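Insecticidal Delta-Endotoxin Cry8Ea1 (Bacillus Thuringiensis, PDB 3EB7) kills larvae of the underground pest Holotrichia parallela, probably by forming pores in midgut cell membranes as other three-domain Cry toxins do. Local coordinates at residues D5-A10 with R208-L213. Numbering follows the deposited sequence.
Sequences DAVKTA and RREMTL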
ATOM      1  N   ASP A   5       3.980 -16.991   0.406  1.00 29.78           N
ATOM      2  CA  ASP A   5       4.094 -17.100  -1.065  1.00 29.66           C
ATOM      3  C   ASP A   5       3.213 -16.093  -1.818  1.00 27.51           C
ATOM      4  O   ASP A   5       3.687 -15.394  -2.714  1.00 27.34           O
ATOM      5  CB  ASP A   5       3.687 -18.518  -1.469  1.00 30.96           C
ATOM      6  CG  ASP A   5       4.352 -18.985  -2.759  1.00 36.80           C
ATOM      7  OD1 ASP A   5       4.939 -18.140  -3.498  1.00 40.52           O
ATOM      8  OD2 ASP A   5       4.273 -20.227  -3.032  1.00 42.74           O
ATOM      9  N   ALA A   6       1.931 -16.033  -1.450  1.00 25.86           N
ATOM     10  CA  ALA A   6       0.945 -15.121  -2.082  1.00 24.18           C
ATOM     11  C   ALA A   6       1.326 -13.656  -1.910  1.00 22.92           C
ATOM     12  O   ALA A   6       1.233 -12.873  -2.837  1.00 22.92           O
ATOM     13  CB  ALA A   6      -0.434 -15.380  -1.554  1.00 22.96           C
ATOM     14  N   VAL A   7       1.794 -13.319  -0.723  1.00 22.85           N
ATOM     15  CA  VAL A   7       2.162 -11.961  -0.362  1.00 22.92           C
ATOM     16  C   VAL A   7       3.458 -11.600  -1.070  1.00 22.84           C
ATOM     17  O   VAL A   7       3.651 -10.485  -1.526  1.00 21.63           O
ATOM     18  CB  VAL A   7       2.266 -11.841   1.173  1.00 22.98           C
ATOM     19  CG1 VAL A   7       3.018 -10.585   1.592  1.00 24.45           C
ATOM     20  CG2 VAL A   7       0.854 -11.813   1.746  1.00 23.38           C
ATOM     21  N   LYS A   8       4.331 -12.595  -1.190  1.00 23.35           N
ATOM     22  CA  LYS A   8       5.554 -12.445  -1.933  1.00 23.57           C
ATOM     23  C   LYS A   8       5.210 -12.107  -3.381  1.00 22.44           C
ATOM     24  O   LYS A   8       5.747 -11.182  -3.945  1.00 22.05           O
ATOM     25  CB  LYS A   8       6.373 -13.738  -1.794  1.00 24.21           C
ATOM     26  CG  LYS A   8       7.833 -13.601  -2.078  1.00 27.70           C
ATOM     27  CD  LYS A   8       8.484 -14.976  -2.101  1.00 34.80           C
ATOM     28  CE  LYS A   8       9.668 -15.033  -3.083  1.00 37.77           C
ATOM     29  NZ  LYS A   8       9.277 -15.575  -4.419  1.00 38.16           N
ATOM     30  N   THR A   9       4.276 -12.844  -3.966  1.00 22.48           N
ATOM     31  CA  THR A   9       3.852 -12.640  -5.348  1.00 22.08           C
ATOM     32  C   THR A   9       3.237 -11.266  -5.577  1.00 22.22           C
ATOM     33  O   THR A   9       3.603 -10.557  -6.518  1.00 23.10           O
ATOM     34  CB  THR A   9       2.828 -13.714  -5.751  1.00 22.54           C
ATOM     35  OG1 THR A   9       3.442 -15.001  -5.591  1.00 25.13           O
ATOM     36  CG2 THR A   9       2.380 -13.532  -7.212  1.00 20.92           C
ATOM     37  N   ALA A  10       2.292 -10.913  -4.718  1.00 21.94           N
ATOM     38  CA  ALA A  10       1.561  -9.668  -4.802  1.00 21.73           C
ATOM     39  C   ALA A  10       2.486  -8.466  -4.620  1.00 21.74           C
ATOM     40  O   ALA A  10       2.338  -7.463  -5.325  1.00 21.26           O
ATOM     41  CB  ALA A  10       0.452  -9.656  -3.756  1.00 21.76           C
ATOM     42  N   ARG A 208      -6.226  -7.717   7.415  1.00 15.27           N
ATOM     43  CA  ARG A 208      -5.956  -6.341   7.092  1.00 15.83           C
ATOM     44  C   ARG A 208      -4.612  -6.101   6.411  1.00 16.33           C
ATOM     45  O   ARG A 208      -4.558  -5.481   5.343  1.00 16.22           O
ATOM     46  CB  ARG A 208      -6.025  -5.463   8.350  1.00 15.55           C
ATOM     47  CG  ARG A 208      -5.658  -4.018   8.037  1.00 15.44           C
ATOM     48  CD  ARG A 208      -5.978  -2.985   9.141  1.00 15.77           C
ATOM     49  NE  ARG A 208      -5.667  -3.458  10.492  1.00 15.87           N
ATOM     50  CZ  ARG A 208      -6.296  -3.052  11.595  1.00 13.96           C
ATOM     51  NH1 ARG A 208      -7.267  -2.140  11.551  1.00 10.56           N
ATOM     52  NH2 ARG A 208      -5.941  -3.553  12.763  1.00 15.88           N
ATOM     53  N   ARG A 209      -3.522  -6.547   7.034  1.00 16.52           N
ATOM     54  CA  ARG A 209      -2.207  -6.372   6.390  1.00 16.76           C
ATOM     55  C   ARG A 209      -2.100  -7.140   5.041  1.00 16.71           C
ATOM     56  O   ARG A 209      -1.734  -6.570   4.003  1.00 16.76           O
ATOM     57  CB  ARG A 209      -1.052  -6.755   7.341  1.00 17.19           C
ATOM     58  CG  ARG A 209       0.353  -6.763   6.633  1.00 16.78           C
ATOM     59  CD  ARG A 209       1.467  -7.304   7.501  1.00 15.39           C
ATOM     60  NE  ARG A 209       1.396  -8.756   7.698  1.00 15.04           N
ATOM     61  CZ  ARG A 209       0.906  -9.353   8.796  1.00 15.62           C
ATOM     62  NH1 ARG A 209       0.433  -8.642   9.830  1.00  8.52           N
ATOM     63  NH2 ARG A 209       0.905 -10.680   8.876  1.00 16.47           N
ATOM     64  N   GLU A 210      -2.412  -8.424   5.053  1.00 16.90           N
ATOM     65  CA  GLU A 210      -2.210  -9.238   3.867  1.00 18.58           C
ATOM     66  C   GLU A 210      -3.033  -8.780   2.689  1.00 18.17           C
ATOM     67  O   GLU A 210      -2.538  -8.794   1.582  1.00 18.33           O
ATOM     68  CB  GLU A 210      -2.480 -10.720   4.155  1.00 18.11           C
ATOM     69  CG  GLU A 210      -1.365 -11.367   4.990  1.00 19.68           C
ATOM     70  CD  GLU A 210      -1.390 -12.915   4.916  1.00 21.61           C
ATOM     71  OE1 GLU A 210      -1.981 -13.501   3.937  1.00 23.19           O
ATOM     72  OE2 GLU A 210      -0.795 -13.526   5.837  1.00 24.27           O
ATOM     73  N   MET A 211      -4.283  -8.390   2.934  1.00 18.47           N
ATOM     74  CA  MET A 211      -5.175  -7.962   1.850  1.00 19.60           C
ATOM     75  C   MET A 211      -4.967  -6.536   1.385  1.00 19.03           C
ATOM     76  O   MET A 211      -5.318  -6.200   0.272  1.00 19.17           O
ATOM     77  CB  MET A 211      -6.657  -8.202   2.208  1.00 20.88           C
ATOM     78  CG  MET A 211      -6.982  -9.676   2.522  1.00 22.63           C
ATOM     79  SD  MET A 211      -6.467 -10.817   1.199  1.00 24.44           S
ATOM     80  CE  MET A 211      -7.920 -10.682   0.152  1.00 24.12           C
ATOM     81  N   THR A 212      -4.404  -5.687   2.233  1.00 18.84           N
ATOM     82  CA  THR A 212      -3.931  -4.404   1.776  1.00 18.68           C
ATOM     83  C   THR A 212      -2.842  -4.647   0.729  1.00 19.30           C
ATOM     84  O   THR A 212      -2.876  -4.044  -0.346  1.00 19.09           O
ATOM     85  CB  THR A 212      -3.330  -3.615   2.931  1.00 19.36           C
ATOM     86  OG1 THR A 212      -4.323  -3.453   3.954  1.00 20.74           O
ATOM     87  CG2 THR A 212      -2.815  -2.215   2.457  1.00 17.91           C
ATOM     88  N   LEU A 213      -1.874  -5.512   1.072  1.00 19.00           N
ATOM     89  CA  LEU A 213      -0.794  -5.913   0.177  1.00 18.92           C
ATOM     90  C   LEU A 213      -1.274  -6.628  -1.087  1.00 18.49           C
ATOM     91  O   LEU A 213      -0.805  -6.318  -2.162  1.00 18.02           O
ATOM     92  CB  LEU A 213       0.218  -6.829   0.909  1.00 18.32           C
ATOM     93  CG  LEU A 213       0.962  -6.227   2.073  1.00 18.71           C
ATOM     94  CD1 LEU A 213       1.589  -7.303   2.891  1.00 14.73           C
ATOM     95  CD2 LEU A 213       1.981  -5.182   1.593  1.00 14.22           C
TER
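Val7 of helix 2-20 packs against Glu210 and Leu213 of helix 198-220 in a small, buried helix-helix contact that joins the first and last helices of the N-terminal helical domain. The two short segments run in roughly the same direction, their axes 9.8 Å apart at closest approach and inclined by 36°. Val7 contributes the largest share, its two methyls reaching different partners. Val7 CG1, anti to the backbone N (chi1 164°), meets Leu213 CD1 at 3.8 Å, methyl against methyl. Val7 CG2 lies alongside Glu210 from CG to OE1, about 4.0 Å from each of CG, CD and OE1, with the two side chains crossing nearly at right angles. One turn further on, Ala10 CB rests 3.9 Å from the carbonyl O of Leu213. The CA atoms of Val7 and Glu210, and those of Ala10 and Leu213, are 6.7 Å apart, so the spacing holds over this turn. No hydrogen bond links the segments. Ser214 touches both Val7 and Ala10, while Pro400 from a loop also packs on Val7. Arg209, next to Glu210 in the chain, forms salt bridges to Asp245 and Glu398. Such a same-direction crossing belongs to the alpha-helical bundle of three-domain Cry toxins, thought to form the pore.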